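Local coordinates for protein precorrin-3 methylase (Rhodobacter capsulatus, PDB 3NUT) that probably transfers a methyl group from S-adenosyl-L-methionine to a corrin precursor in cobalamin (vitamin B12) biosynthesis, and binds S-adenosyl-L-homocysteine, at residues V13-P18 / S86-G90; E34-G40 / R79-V84; A71-A75 / H108-I113; I119-L123 / M166-N170; L156-R161 / I186-C191. All coordinates share one frame; numbering follows the deposited sequence.

Contact 1 (V13-P18 / S86-G90); sequences VAGLGP and SGDPG. With SAH (S-adenosyl-L-homocysteine), chain E.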
# COMPACT_ATOMS: atom_id res chain seq x y z
N VAL A 13 -9.95 -2.21 14.19
CA VAL A 13 -9.73 -1.01 13.43
C VAL A 13 -9.82 -1.44 11.97
O VAL A 13 -9.07 -2.30 11.55
CB VAL A 13 -8.37 -0.37 13.76
CG1 VAL A 13 -8.24 0.99 13.05
CG2 VAL A 13 -8.28 -0.17 15.24
N ALA A 14 -10.74 -0.85 11.22
CA ALA A 14 -11.08 -1.32 9.88
C ALA A 14 -10.93 -0.26 8.80
O ALA A 14 -11.53 0.83 8.92
CB ALA A 14 -12.52 -1.85 9.89
N GLY A 15 -10.21 -0.58 7.72
CA GLY A 15 -10.09 0.34 6.60
C GLY A 15 -11.24 0.28 5.59
O GLY A 15 -11.64 -0.78 5.13
N LEU A 16 -11.78 1.44 5.24
CA LEU A 16 -12.91 1.49 4.33
C LEU A 16 -12.52 1.71 2.88
O LEU A 16 -13.41 1.90 2.03
CB LEU A 16 -13.88 2.61 4.76
CG LEU A 16 -14.54 2.49 6.14
CD1 LEU A 16 -15.48 3.63 6.39
CD2 LEU A 16 -15.37 1.20 6.25
N GLY A 17 -11.22 1.70 2.57
CA GLY A 17 -10.76 2.07 1.21
C GLY A 17 -10.93 3.56 0.86
O GLY A 17 -11.32 4.38 1.71
N PRO A 18 -10.63 3.94 -0.40
CA PRO A 18 -10.60 5.35 -0.72
C PRO A 18 -11.95 5.98 -1.04
O PRO A 18 -12.00 7.17 -1.34
CB PRO A 18 -9.66 5.42 -1.93
CG PRO A 18 -9.79 4.07 -2.58
CD PRO A 18 -10.25 3.09 -1.55
N SER A 86 -10.55 5.70 6.73
CA SER A 86 -10.53 5.61 5.27
C SER A 86 -9.26 4.85 4.88
O SER A 86 -8.32 4.76 5.69
CB SER A 86 -10.60 7.01 4.61
OG SER A 86 -9.41 7.71 4.90
N GLY A 87 -9.23 4.31 3.67
CA GLY A 87 -8.03 3.66 3.15
C GLY A 87 -7.68 2.43 3.97
O GLY A 87 -8.55 1.61 4.28
N ASP A 88 -6.40 2.31 4.30
CA ASP A 88 -5.91 1.25 5.17
C ASP A 88 -5.70 1.87 6.54
O ASP A 88 -5.28 2.99 6.63
CB ASP A 88 -4.60 0.68 4.61
CG ASP A 88 -4.07 -0.48 5.42
OD1 ASP A 88 -4.27 -1.65 5.00
OD2 ASP A 88 -3.46 -0.23 6.50
N PRO A 89 -6.02 1.13 7.63
CA PRO A 89 -5.91 1.75 8.98
C PRO A 89 -4.50 1.85 9.55
O PRO A 89 -4.28 2.51 10.59
CB PRO A 89 -6.79 0.84 9.87
CG PRO A 89 -6.77 -0.48 9.20
CD PRO A 89 -6.56 -0.24 7.69
N GLY A 90 -3.54 1.22 8.88
CA GLY A 90 -2.14 1.26 9.27
C GLY A 90 -1.37 2.34 8.52
O GLY A 90 -0.13 2.42 8.61
N SAH E . -5.54 5.69 5.98
CA SAH E . -5.63 6.57 4.77
CB SAH E . -4.71 7.79 4.91
CG SAH E . -5.29 8.82 5.88
SD SAH E . -4.62 10.45 5.66
C SAH E . -5.20 5.71 3.64
O SAH E . -4.69 4.65 3.97
OXT SAH E . -5.32 6.00 2.43
C5' SAH E . -5.81 11.20 4.57
C4' SAH E . -5.15 11.63 3.24
O4' SAH E . -5.11 10.51 2.35
C3' SAH E . -5.86 12.74 2.45
O3' SAH E . -5.41 14.07 2.76
C2' SAH E . -5.49 12.43 1.02
O2' SAH E . -4.16 12.90 0.69
C1' SAH E . -5.44 10.92 1.01
N9 SAH E . -6.72 10.33 0.56
C8 SAH E . -7.59 9.61 1.30
N7 SAH E . -8.65 9.22 0.53
C5 SAH E . -8.46 9.68 -0.74
C6 SAH E . -9.17 9.63 -2.05
N6 SAH E . -10.36 8.99 -2.21
N1 SAH E . -8.61 10.26 -3.11
C2 SAH E . -7.44 10.92 -3.00
N3 SAH E . -6.74 11.00 -1.84
C4 SAH E . -7.19 10.42 -0.69
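Gly17 and Gly87 meet backbone to backbone as a single antiparallel hydrogen-bonded pair, an example of a cofactor pocket built largely from main chain. Gly87 N donates to Gly17 O at 2.9 Å from well above the carbonyl plane, and Gly17 N answers to Gly87 O at 3.2 Å. Leu16 and Gly17 both face Gly87, forming a classic beta bulge just beyond strand 10-15. The two glycines have positive phi (70° and 64°); a CB on Gly87 would strike the bound S-adenosyl-L-homocysteine, and one on Gly15 would strike Gly87 O. The ligand's N donates to Ser86 O at 2.9 Å and to Asp88 O at 2.8 Å, while Asp88 N donates to the ligand's O at 2.9 Å. At the adenine end, N6 donates to Pro18 O at 2.6 Å. Further out, Asp88 OD2 accepts Gly90 N in an Asx turn, and its OD1 takes Gly118 N. Pro89 CB presses tightly on Val13 CG1, 3.5 Å away, with CG of the proline against Gly15 N at 3.7 Å. An alanine in place of Pro89 would lose CG and CD, and is likely to open a gap beside Gly15 and let the loop after Asp88 flex. Because carbonyls and amides do most of the gripping, recognition of both ligand ends here probably depends on the path of the chain more than on side-chain identity.

Contact 2 (E34-G40 / R79-V84); sequences EATDIVG and RRVVVV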
# COMPACT_ATOMS: atom_id res chain seq x y z
N GLU A 34 -20.92 -7.21 12.28
CA GLU A 34 -20.79 -7.74 13.65
C GLU A 34 -20.71 -6.71 14.78
O GLU A 34 -20.92 -7.06 15.92
CB GLU A 34 -19.56 -8.61 13.79
CG GLU A 34 -19.67 -9.97 13.24
CD GLU A 34 -19.04 -10.95 14.17
OE1 GLU A 34 -17.88 -11.35 13.91
OE2 GLU A 34 -19.70 -11.27 15.20
N ALA A 35 -20.37 -5.46 14.44
CA ALA A 35 -20.22 -4.37 15.41
C ALA A 35 -21.45 -4.12 16.27
O ALA A 35 -22.55 -4.02 15.72
CB ALA A 35 -19.92 -3.11 14.66
N THR A 36 -21.27 -3.98 17.60
CA THR A 36 -22.29 -3.33 18.44
C THR A 36 -22.06 -1.83 18.41
O THR A 36 -22.98 -1.03 18.60
CB THR A 36 -22.23 -3.76 19.93
OG1 THR A 36 -20.93 -3.46 20.48
CG2 THR A 36 -22.50 -5.28 20.09
N ASP A 37 -20.80 -1.45 18.20
CA ASP A 37 -20.45 -0.06 18.23
C ASP A 37 -19.54 0.34 17.05
O ASP A 37 -18.53 -0.30 16.79
CB ASP A 37 -19.78 0.25 19.56
CG ASP A 37 -20.71 -0.02 20.76
OD1 ASP A 37 -20.85 -1.17 21.21
OD2 ASP A 37 -21.29 0.95 21.29
N ILE A 38 -19.92 1.40 16.33
CA ILE A 38 -19.02 1.99 15.34
C ILE A 38 -18.50 3.37 15.79
O ILE A 38 -19.27 4.23 16.18
CB ILE A 38 -19.61 1.96 13.92
CG1 ILE A 38 -20.02 0.51 13.59
CG2 ILE A 38 -18.60 2.51 12.89
CD1 ILE A 38 -20.97 0.32 12.39
N VAL A 39 -17.18 3.56 15.77
CA VAL A 39 -16.54 4.82 16.13
C VAL A 39 -15.87 5.37 14.87
O VAL A 39 -15.08 4.66 14.25
CB VAL A 39 -15.47 4.57 17.24
CG1 VAL A 39 -14.70 5.87 17.56
CG2 VAL A 39 -16.10 3.99 18.48
N GLY A 40 -16.21 6.60 14.47
CA GLY A 40 -15.60 7.23 13.29
C GLY A 40 -16.40 8.34 12.65
O GLY A 40 -17.33 8.89 13.23
N ARG A 79 -18.54 -4.90 24.59
CA ARG A 79 -18.93 -4.36 23.28
C ARG A 79 -17.98 -4.77 22.13
O ARG A 79 -16.79 -4.99 22.33
CB ARG A 79 -19.14 -2.83 23.36
CG ARG A 79 -20.40 -2.42 24.15
CD ARG A 79 -20.36 -0.97 24.69
NE ARG A 79 -21.37 -0.09 24.08
CZ ARG A 79 -21.62 1.18 24.45
NH1 ARG A 79 -20.95 1.77 25.44
NH2 ARG A 79 -22.56 1.87 23.80
N ARG A 80 -18.54 -4.90 20.94
CA ARG A 80 -17.76 -5.26 19.77
C ARG A 80 -17.61 -3.97 18.96
O ARG A 80 -18.52 -3.58 18.21
CB ARG A 80 -18.46 -6.38 18.96
CG ARG A 80 -18.33 -7.77 19.55
CD ARG A 80 -19.24 -8.79 18.88
NE ARG A 80 -20.43 -8.93 19.72
CZ ARG A 80 -21.68 -9.02 19.29
NH1 ARG A 80 -21.97 -8.99 17.99
NH2 ARG A 80 -22.65 -9.11 20.19
N VAL A 81 -16.44 -3.34 19.08
CA VAL A 81 -16.20 -1.98 18.63
C VAL A 81 -15.39 -2.01 17.35
O VAL A 81 -14.29 -2.56 17.33
CB VAL A 81 -15.44 -1.16 19.71
CG1 VAL A 81 -15.42 0.31 19.36
CG2 VAL A 81 -16.09 -1.35 21.12
N VAL A 82 -15.95 -1.44 16.28
CA VAL A 82 -15.20 -1.24 15.05
C VAL A 82 -14.83 0.23 14.97
O VAL A 82 -15.70 1.10 14.98
CB VAL A 82 -16.01 -1.61 13.77
CG1 VAL A 82 -15.19 -1.28 12.50
CG2 VAL A 82 -16.43 -3.11 13.79
N VAL A 83 -13.54 0.52 14.89
CA VAL A 83 -13.09 1.89 14.73
C VAL A 83 -12.76 1.99 13.25
O VAL A 83 -12.01 1.17 12.70
CB VAL A 83 -11.85 2.20 15.60
CG1 VAL A 83 -11.29 3.59 15.26
CG2 VAL A 83 -12.16 2.05 17.09
N VAL A 84 -13.32 2.98 12.57
CA VAL A 84 -13.14 3.03 11.12
C VAL A 84 -12.14 4.11 10.65
O VAL A 84 -12.09 5.21 11.20
CB VAL A 84 -14.50 3.13 10.38
CG1 VAL A 84 -15.24 1.78 10.47
CG2 VAL A 84 -15.39 4.27 10.96
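Asp37, Ile38 and Val39 pair in parallel register with Val81, Val82 and Val83, the strand axes 4.8 Å apart and 22° from parallel. This is part of the five-stranded parallel sheet in the N-terminal alpha/beta domain, pairing its central strand 80-85 with 37-40. At the start of the pairing Arg80 O takes two donors: Thr36 N in the carbonyl plane on a lone pair, at 2.8 Å, and Asp37 N from above that plane. Thr36 returns the grip, its OG1 accepting Arg80 N at 2.8 Å because chi1 of 59° sets the hydroxyl between N and the carbonyl carbon, while its CG2 sits 3.8 Å above the centre of the Arg80 guanidinium. Asp37 and Arg79 form a salt bridge with their carboxylate and guanidinium planes 80° apart; its NE to OD1 bond is weak, and the placing of OD2 over the guanidinium face is doubtful. A methionine in place of Arg79 would probably leave the Asp37 carboxylate without its positive mate, with His57 and Thr36 OG1 still beside it. Val39, Val81 and Val83 line the face covered by helix 65-76. On the other face Ala35 CB touches Val82 CG2 at 3.6 Å. At the end of strand 37-40, Val84 CG2 comes within 3.3 Å of Val39 O and rests 3.8 Å from Gly40 CA, where a CB would collide with it.

Contact 3 (A71-A75 / H108-I113); sequences ALEMA and HAGTEI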
# COMPACT_ATOMS: atom_id res chain seq x y z
N ALA A 71 -12.79 3.36 22.95
CA ALA A 71 -13.02 2.11 22.26
C ALA A 71 -12.59 0.92 23.14
O ALA A 71 -13.31 -0.06 23.25
CB ALA A 71 -12.26 2.09 20.93
N LEU A 72 -11.41 1.04 23.76
CA LEU A 72 -10.91 -0.01 24.65
C LEU A 72 -11.82 -0.20 25.85
O LEU A 72 -12.03 -1.33 26.29
CB LEU A 72 -9.49 0.30 25.13
CG LEU A 72 -8.31 0.34 24.17
CD1 LEU A 72 -7.12 0.84 24.97
CD2 LEU A 72 -8.02 -1.05 23.60
N GLU A 73 -12.39 0.90 26.35
CA GLU A 73 -13.23 0.85 27.55
C GLU A 73 -14.52 0.15 27.28
O GLU A 73 -15.04 -0.55 28.15
CB GLU A 73 -13.54 2.26 28.08
CG GLU A 73 -12.37 2.96 28.78
CD GLU A 73 -12.61 4.48 28.93
OE1 GLU A 73 -13.73 4.95 28.64
OE2 GLU A 73 -11.69 5.20 29.34
N MET A 74 -15.06 0.35 26.07
CA MET A 74 -16.31 -0.27 25.68
C MET A 74 -16.09 -1.78 25.48
O MET A 74 -16.93 -2.58 25.85
CB MET A 74 -16.88 0.35 24.40
CG MET A 74 -17.30 1.83 24.48
SD MET A 74 -17.81 2.47 22.80
CE MET A 74 -19.49 2.22 23.05
N ALA A 75 -14.95 -2.13 24.90
CA ALA A 75 -14.63 -3.52 24.64
C ALA A 75 -14.58 -4.28 25.96
O ALA A 75 -14.89 -5.46 26.01
CB ALA A 75 -13.33 -3.65 23.88
N HIS A 108 -5.91 -2.19 30.15
CA HIS A 108 -6.62 -2.74 28.99
C HIS A 108 -5.69 -3.71 28.25
O HIS A 108 -6.00 -4.18 27.15
CB HIS A 108 -7.09 -1.59 28.04
CG HIS A 108 -8.02 -0.61 28.69
ND1 HIS A 108 -9.14 -1.00 29.39
CD2 HIS A 108 -8.00 0.75 28.75
CE1 HIS A 108 -9.77 0.06 29.87
NE2 HIS A 108 -9.10 1.14 29.50
N ALA A 109 -4.52 -3.95 28.83
CA ALA A 109 -3.63 -5.00 28.35
C ALA A 109 -4.47 -6.28 28.28
O ALA A 109 -5.23 -6.60 29.21
CB ALA A 109 -2.47 -5.19 29.33
N GLY A 110 -4.34 -7.01 27.18
CA GLY A 110 -5.15 -8.21 26.99
C GLY A 110 -6.42 -8.02 26.16
O GLY A 110 -6.95 -9.00 25.66
N THR A 111 -6.89 -6.78 25.99
CA THR A 111 -8.03 -6.54 25.09
C THR A 111 -7.82 -7.26 23.76
O THR A 111 -6.72 -7.23 23.21
CB THR A 111 -8.28 -5.00 24.82
OG1 THR A 111 -8.38 -4.25 26.05
CG2 THR A 111 -9.57 -4.79 23.99
N GLU A 112 -8.86 -7.90 23.22
CA GLU A 112 -8.75 -8.47 21.88
C GLU A 112 -8.78 -7.38 20.81
O GLU A 112 -9.67 -6.53 20.80
CB GLU A 112 -9.86 -9.48 21.60
CG GLU A 112 -9.54 -10.30 20.38
CD GLU A 112 -10.66 -11.22 19.95
OE1 GLU A 112 -11.44 -11.66 20.83
OE2 GLU A 112 -10.73 -11.51 18.73
N ILE A 113 -7.81 -7.39 19.90
CA ILE A 113 -7.66 -6.34 18.93
C ILE A 113 -7.42 -6.96 17.58
O ILE A 113 -6.67 -7.90 17.48
CB ILE A 113 -6.49 -5.38 19.27
CG1 ILE A 113 -6.95 -4.33 20.29
CG2 ILE A 113 -6.05 -4.63 18.01
CD1 ILE A 113 -5.83 -3.80 21.24
O HOH W 1 -10.87 -3.94 26.91
O HOH W 2 -9.45 3.88 30.63
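Thr111 OG1, facing Leu72 of helix 65-76, is gripped from two sides: it donates to His108 O at 2.6 Å, in the carbonyl plane on a lone pair, and accepts from a water at 2.7 Å. That water also donates to Leu72 O, so one hydroxyl ties a loop to the main chain of a helix. The hydroxyl bond reinforces a type II beta turn, His108 to Thr111, whose own backbone bond runs from Thr111 N to the same carbonyl, and in which Gly110 takes the positive phi of 96°. Most of the direct contact is apolar. Leu72 lays its CB over one face of the His108 ring, 4.2 Å from the centroid, in a CH-pi contact, and its CD1 meets the ring's CD2. Its other branch, CD2, rests on Thr111 and on Ile113 CD1 at 4.2 Å. Thr111 CG2, anti to the backbone N, is thereby turned to Ala75 CB, 3.9 Å off. The turn thus clips the end of helix 65-76 to the chain entering strand 113-116, where Leu98 of helix 94-104 packs on both Leu72 and Ile113. At the outer edge a second water lies in the ring plane, 3.0 Å from His108 NE2, and donates to Glu73 OE2.

Contact 4 (I119-L123 / M166-N170); sequences ITAML and MAFYN. With SAH (S-adenosyl-L-homocysteine), chain E.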
# COMPACT_ATOMS: atom_id res chain seq x y z
N ILE A 119 -7.78 -0.75 0.83
CA ILE A 119 -7.07 -0.14 -0.31
C ILE A 119 -6.61 1.24 0.11
O ILE A 119 -7.43 2.06 0.50
CB ILE A 119 -8.03 -0.01 -1.55
CG1 ILE A 119 -8.57 -1.38 -2.01
CG2 ILE A 119 -7.37 0.74 -2.70
CD1 ILE A 119 -7.50 -2.48 -2.38
N THR A 120 -5.30 1.53 0.08
CA THR A 120 -4.87 2.88 0.40
C THR A 120 -4.96 3.76 -0.83
O THR A 120 -4.65 3.31 -1.94
CB THR A 120 -3.42 3.01 0.84
OG1 THR A 120 -2.58 2.29 -0.08
CG2 THR A 120 -3.21 2.52 2.21
N ALA A 121 -5.32 5.04 -0.60
CA ALA A 121 -5.37 6.07 -1.61
C ALA A 121 -4.22 6.10 -2.61
O ALA A 121 -4.46 6.26 -3.82
CB ALA A 121 -5.55 7.44 -0.94
N MET A 122 -2.99 5.94 -2.16
CA MET A 122 -1.86 5.99 -3.10
C MET A 122 -1.95 4.93 -4.21
O MET A 122 -1.80 5.24 -5.40
CB MET A 122 -0.50 5.90 -2.38
CG MET A 122 -0.18 4.56 -1.69
SD MET A 122 1.42 4.64 -0.81
CE MET A 122 2.51 4.94 -2.19
N LEU A 123 -2.25 3.70 -3.80
CA LEU A 123 -2.32 2.56 -4.70
C LEU A 123 -3.60 2.61 -5.50
O LEU A 123 -3.64 2.12 -6.60
CB LEU A 123 -2.21 1.24 -3.92
CG LEU A 123 -0.84 0.89 -3.28
CD1 LEU A 123 -0.87 -0.53 -2.77
CD2 LEU A 123 0.31 1.04 -4.25
N MET A 166 7.54 8.55 -5.02
CA MET A 166 6.92 8.95 -3.75
C MET A 166 5.43 9.26 -3.82
O MET A 166 4.90 9.71 -4.86
CB MET A 166 7.60 10.17 -3.12
CG MET A 166 9.00 10.48 -3.58
SD MET A 166 9.42 12.10 -2.91
CE MET A 166 11.05 12.34 -3.62
N ALA A 167 4.77 9.07 -2.69
CA ALA A 167 3.40 9.49 -2.55
C ALA A 167 3.21 10.36 -1.32
O ALA A 167 3.68 10.04 -0.23
CB ALA A 167 2.48 8.28 -2.51
N PHE A 168 2.50 11.46 -1.52
CA PHE A 168 2.23 12.43 -0.45
C PHE A 168 0.80 12.35 0.07
O PHE A 168 -0.14 12.55 -0.68
CB PHE A 168 2.53 13.87 -0.92
CG PHE A 168 3.97 14.07 -1.34
CD1 PHE A 168 5.01 13.48 -0.62
CD2 PHE A 168 4.28 14.86 -2.46
CE1 PHE A 168 6.34 13.66 -1.00
CE2 PHE A 168 5.61 15.06 -2.85
CZ PHE A 168 6.64 14.46 -2.13
N TYR A 169 0.67 12.05 1.36
CA TYR A 169 -0.62 12.07 2.03
C TYR A 169 -0.77 13.40 2.77
O TYR A 169 0.17 13.89 3.42
CB TYR A 169 -0.76 10.88 3.00
CG TYR A 169 -1.03 9.52 2.35
CD1 TYR A 169 -2.26 8.87 2.52
CD2 TYR A 169 -0.06 8.87 1.59
CE1 TYR A 169 -2.51 7.62 1.93
CE2 TYR A 169 -0.29 7.64 1.00
CZ TYR A 169 -1.52 7.00 1.18
OH TYR A 169 -1.75 5.75 0.57
N ASN A 170 -1.95 14.00 2.67
CA ASN A 170 -2.25 15.26 3.36
C ASN A 170 -1.36 16.37 2.84
O ASN A 170 -0.53 16.89 3.57
CB ASN A 170 -2.05 15.07 4.87
CG ASN A 170 -2.89 13.96 5.43
OD1 ASN A 170 -4.09 14.00 5.34
ND2 ASN A 170 -2.24 12.97 6.00
N SAH E . -5.54 5.69 5.98
CA SAH E . -5.63 6.57 4.77
CB SAH E . -4.71 7.79 4.91
CG SAH E . -5.29 8.82 5.88
SD SAH E . -4.62 10.45 5.66
C SAH E . -5.20 5.71 3.64
O SAH E . -4.69 4.65 3.97
OXT SAH E . -5.32 6.00 2.43
C5' SAH E . -5.81 11.20 4.57
C4' SAH E . -5.15 11.63 3.24
O4' SAH E . -5.11 10.51 2.35
C3' SAH E . -5.86 12.74 2.45
O3' SAH E . -5.41 14.07 2.76
C2' SAH E . -5.49 12.43 1.02
O2' SAH E . -4.16 12.90 0.69
C1' SAH E . -5.44 10.92 1.01
N9 SAH E . -6.72 10.33 0.56
C8 SAH E . -7.59 9.61 1.30
N7 SAH E . -8.65 9.22 0.53
C5 SAH E . -8.46 9.68 -0.74
C6 SAH E . -9.17 9.63 -2.05
N6 SAH E . -10.36 8.99 -2.21
N1 SAH E . -8.61 10.26 -3.11
C2 SAH E . -7.44 10.92 -3.00
N3 SAH E . -6.74 11.00 -1.84
C4 SAH E . -7.19 10.42 -0.69
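Met122 and Tyr169 make the tight part of this contact, where a helix start meets the end of a strand. Met122 N donates to Tyr169 OH at 3.0 Å and nearly straight (157°), which should help hold the phenol in place. Round the same oxygen crowd Met122 CG, at 3.0 Å from OH, and Thr120 CB, at 3.2 Å. With chi1 at 67°, CG of Met122 sits between its backbone N and carbonyl carbon; from there SD lies in the plane of the Tyr169 ring at its edge, a Met-aromatic contact, and the bend at the end of the chain carries CE to Ala167 CB at a close 3.4 Å. Elsewhere the two segments touch more loosely, Ala121 CB standing 4.2 Å from Tyr169 CE1, because S-adenosyl-L-homocysteine packs between them. Its OXT accepts Ala121 N at 3.2 Å and lies in plane at the tyrosine edge, where the helix N terminus would probably stabilise its charge. Asn170, partly exposed, is the more open end and gives its N to O2' at 3.2 Å. Thr120 also touches Leu123 of the second subunit. Strand 165-169 lies between strands 137-141 and 227-231: Ala167 turns toward helix 121-129, whereas Met166 and Phe168 pack on helix 179-190 across the sheet.

Contact 5 (L156-R161 / I186-C191); sequences LRHAAR and ILREEC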
# COMPACT_ATOMS: atom_id res chain seq x y z
N LEU A 156 12.20 14.01 2.77
CA LEU A 156 12.11 14.39 1.36
C LEU A 156 13.42 14.20 0.63
O LEU A 156 13.46 13.49 -0.36
CB LEU A 156 11.65 15.83 1.19
CG LEU A 156 10.18 16.21 1.09
CD1 LEU A 156 9.27 15.05 0.63
CD2 LEU A 156 9.72 16.77 2.39
N ARG A 157 14.49 14.79 1.13
CA ARG A 157 15.81 14.74 0.46
C ARG A 157 16.37 13.34 0.30
O ARG A 157 16.97 13.02 -0.74
CB ARG A 157 16.84 15.67 1.12
CG ARG A 157 16.39 17.13 1.17
CD ARG A 157 17.51 18.05 1.67
NE ARG A 157 17.08 19.44 1.62
CZ ARG A 157 17.17 20.20 0.53
NH1 ARG A 157 17.69 19.70 -0.58
NH2 ARG A 157 16.73 21.45 0.56
N HIS A 158 16.18 12.48 1.30
CA HIS A 158 16.62 11.10 1.16
C HIS A 158 15.82 10.24 0.17
O HIS A 158 16.36 9.31 -0.44
CB HIS A 158 16.71 10.45 2.52
CG HIS A 158 17.91 10.90 3.29
ND1 HIS A 158 19.17 10.42 3.04
CD2 HIS A 158 18.04 11.81 4.28
CE1 HIS A 158 20.03 11.00 3.85
NE2 HIS A 158 19.37 11.85 4.61
N ALA A 159 14.54 10.55 -0.00
CA ALA A 159 13.70 9.82 -0.94
C ALA A 159 14.13 10.28 -2.34
O ALA A 159 14.29 9.48 -3.25
CB ALA A 159 12.22 10.12 -0.68
N ALA A 160 14.35 11.58 -2.47
CA ALA A 160 14.90 12.17 -3.67
C ALA A 160 16.22 11.51 -4.05
O ALA A 160 16.40 11.13 -5.21
CB ALA A 160 15.07 13.68 -3.51
N ARG A 161 17.12 11.36 -3.08
CA ARG A 161 18.49 10.93 -3.39
C ARG A 161 18.60 9.44 -3.66
O ARG A 161 19.43 9.01 -4.47
CB ARG A 161 19.50 11.37 -2.31
CG ARG A 161 19.77 12.88 -2.28
CD ARG A 161 20.58 13.30 -1.05
NE ARG A 161 20.49 14.74 -0.78
CZ ARG A 161 21.00 15.35 0.29
NH1 ARG A 161 21.64 14.66 1.21
NH2 ARG A 161 20.85 16.66 0.46
N ILE A 186 12.02 21.99 -2.24
CA ILE A 186 12.95 20.90 -1.96
C ILE A 186 13.05 19.97 -3.18
O ILE A 186 14.13 19.51 -3.55
CB ILE A 186 12.54 20.05 -0.74
CG1 ILE A 186 11.99 20.91 0.41
CG2 ILE A 186 13.70 19.14 -0.30
CD1 ILE A 186 13.00 21.35 1.43
N LEU A 187 11.91 19.70 -3.81
CA LEU A 187 11.86 18.75 -4.91
C LEU A 187 12.59 19.28 -6.13
O LEU A 187 13.43 18.59 -6.72
CB LEU A 187 10.42 18.36 -5.26
CG LEU A 187 9.76 17.22 -4.48
CD1 LEU A 187 8.41 16.92 -5.12
CD2 LEU A 187 10.64 15.96 -4.44
N ARG A 188 12.28 20.52 -6.52
CA ARG A 188 13.09 21.23 -7.50
C ARG A 188 14.58 21.21 -7.10
O ARG A 188 15.43 20.98 -7.96
CB ARG A 188 12.57 22.64 -7.73
CG ARG A 188 11.21 22.66 -8.41
CD ARG A 188 10.72 24.07 -8.64
NE ARG A 188 10.75 24.90 -7.43
CZ ARG A 188 9.68 25.46 -6.87
NH1 ARG A 188 8.47 25.31 -7.39
NH2 ARG A 188 9.84 26.19 -5.78
N GLU A 189 14.89 21.39 -5.81
CA GLU A 189 16.28 21.37 -5.37
C GLU A 189 16.97 20.06 -5.69
O GLU A 189 18.08 20.07 -6.20
CB GLU A 189 16.43 21.73 -3.89
CG GLU A 189 16.32 23.23 -3.65
CD GLU A 189 16.66 23.66 -2.23
OE1 GLU A 189 17.26 22.87 -1.48
OE2 GLU A 189 16.32 24.81 -1.86
N GLU A 190 16.31 18.94 -5.43
CA GLU A 190 16.97 17.63 -5.46
C GLU A 190 16.72 16.78 -6.72
O GLU A 190 17.34 15.73 -6.88
CB GLU A 190 16.59 16.83 -4.21
CG GLU A 190 17.10 17.42 -2.92
CD GLU A 190 18.45 16.89 -2.51
OE1 GLU A 190 18.89 15.85 -3.07
OE2 GLU A 190 19.08 17.49 -1.62
N CYS A 191 15.84 17.24 -7.61
CA CYS A 191 15.41 16.44 -8.76
C CYS A 191 15.52 17.19 -10.08
O CYS A 191 15.50 18.42 -10.11
CB CYS A 191 13.95 16.01 -8.57
SG CYS A 191 13.58 15.02 -7.08
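Glu190 is held by two arginines of the facing helix at once, the most striking feature of this contact, with OE2 shared between them. Arg161 grips it side-on, NE to OE1 at 3.0 Å and NH2 to OE2 at 2.9 Å, both carboxylate oxygens lying close to the guanidinium plane. Arg157 NH1 adds a bond of 2.8 Å to OE2, using that oxygen's anti lone pair. Glu190 reaches both because its chain bends at chi2 (-91°), after CB has come to 3.6 Å from Ala160 CB. The Arg157 guanidinium also meets Glu189 at its edge in a further salt bridge, modelled shorter than usual and so not to be pressed. Four charged side chains thus form one network, in which each carboxylate is likely to be kept ionised. Arg157 is not held by charge alone: Ile186 CG2 sits 3.7 Å above the centre of its guanidinium, closing one face, and touches CG too. Deeper in, Leu156 CB meets the same methyl at 4.2 Å. The axes of segments 156-161 and 186-190 approach to 9.8 Å at 35°. Next to the network, His158 ND1 is hydrogen-bonded to ND1 of His158 of the second subunit. Helices 149-161 and 179-190 lie together on the mixed sheet, flanking strand 165-169 in the sequence: Leu156 and Leu187 both rest on Phe168, and Ala159 packs on strands 137-141 and 165-169.

How the contacts relate
Contacts 1, 2 and 4 are buried, while contacts 3 and 5 lie nearer the surface on opposite sides of the chain's centre. Contacts 1 and 2 share the parallel sheet, Ala14 N probably bonding to Val83 O between them, and contact 3 continues from contact 2 through helix 65-76 and Met74. Contact 4 holds strand 165-169 of the mixed sheet, against which the two helices of contact 5 pack through Met166 and Phe168. The ligand joins contacts 1 and 4, which touch at Asp88 and Thr120. Chemistry follows place: backbone bonds at the pocket, strand pairing inside the sheet, water bridges in contact 3 and an arginine-glutamate network in contact 5 nearer the surface.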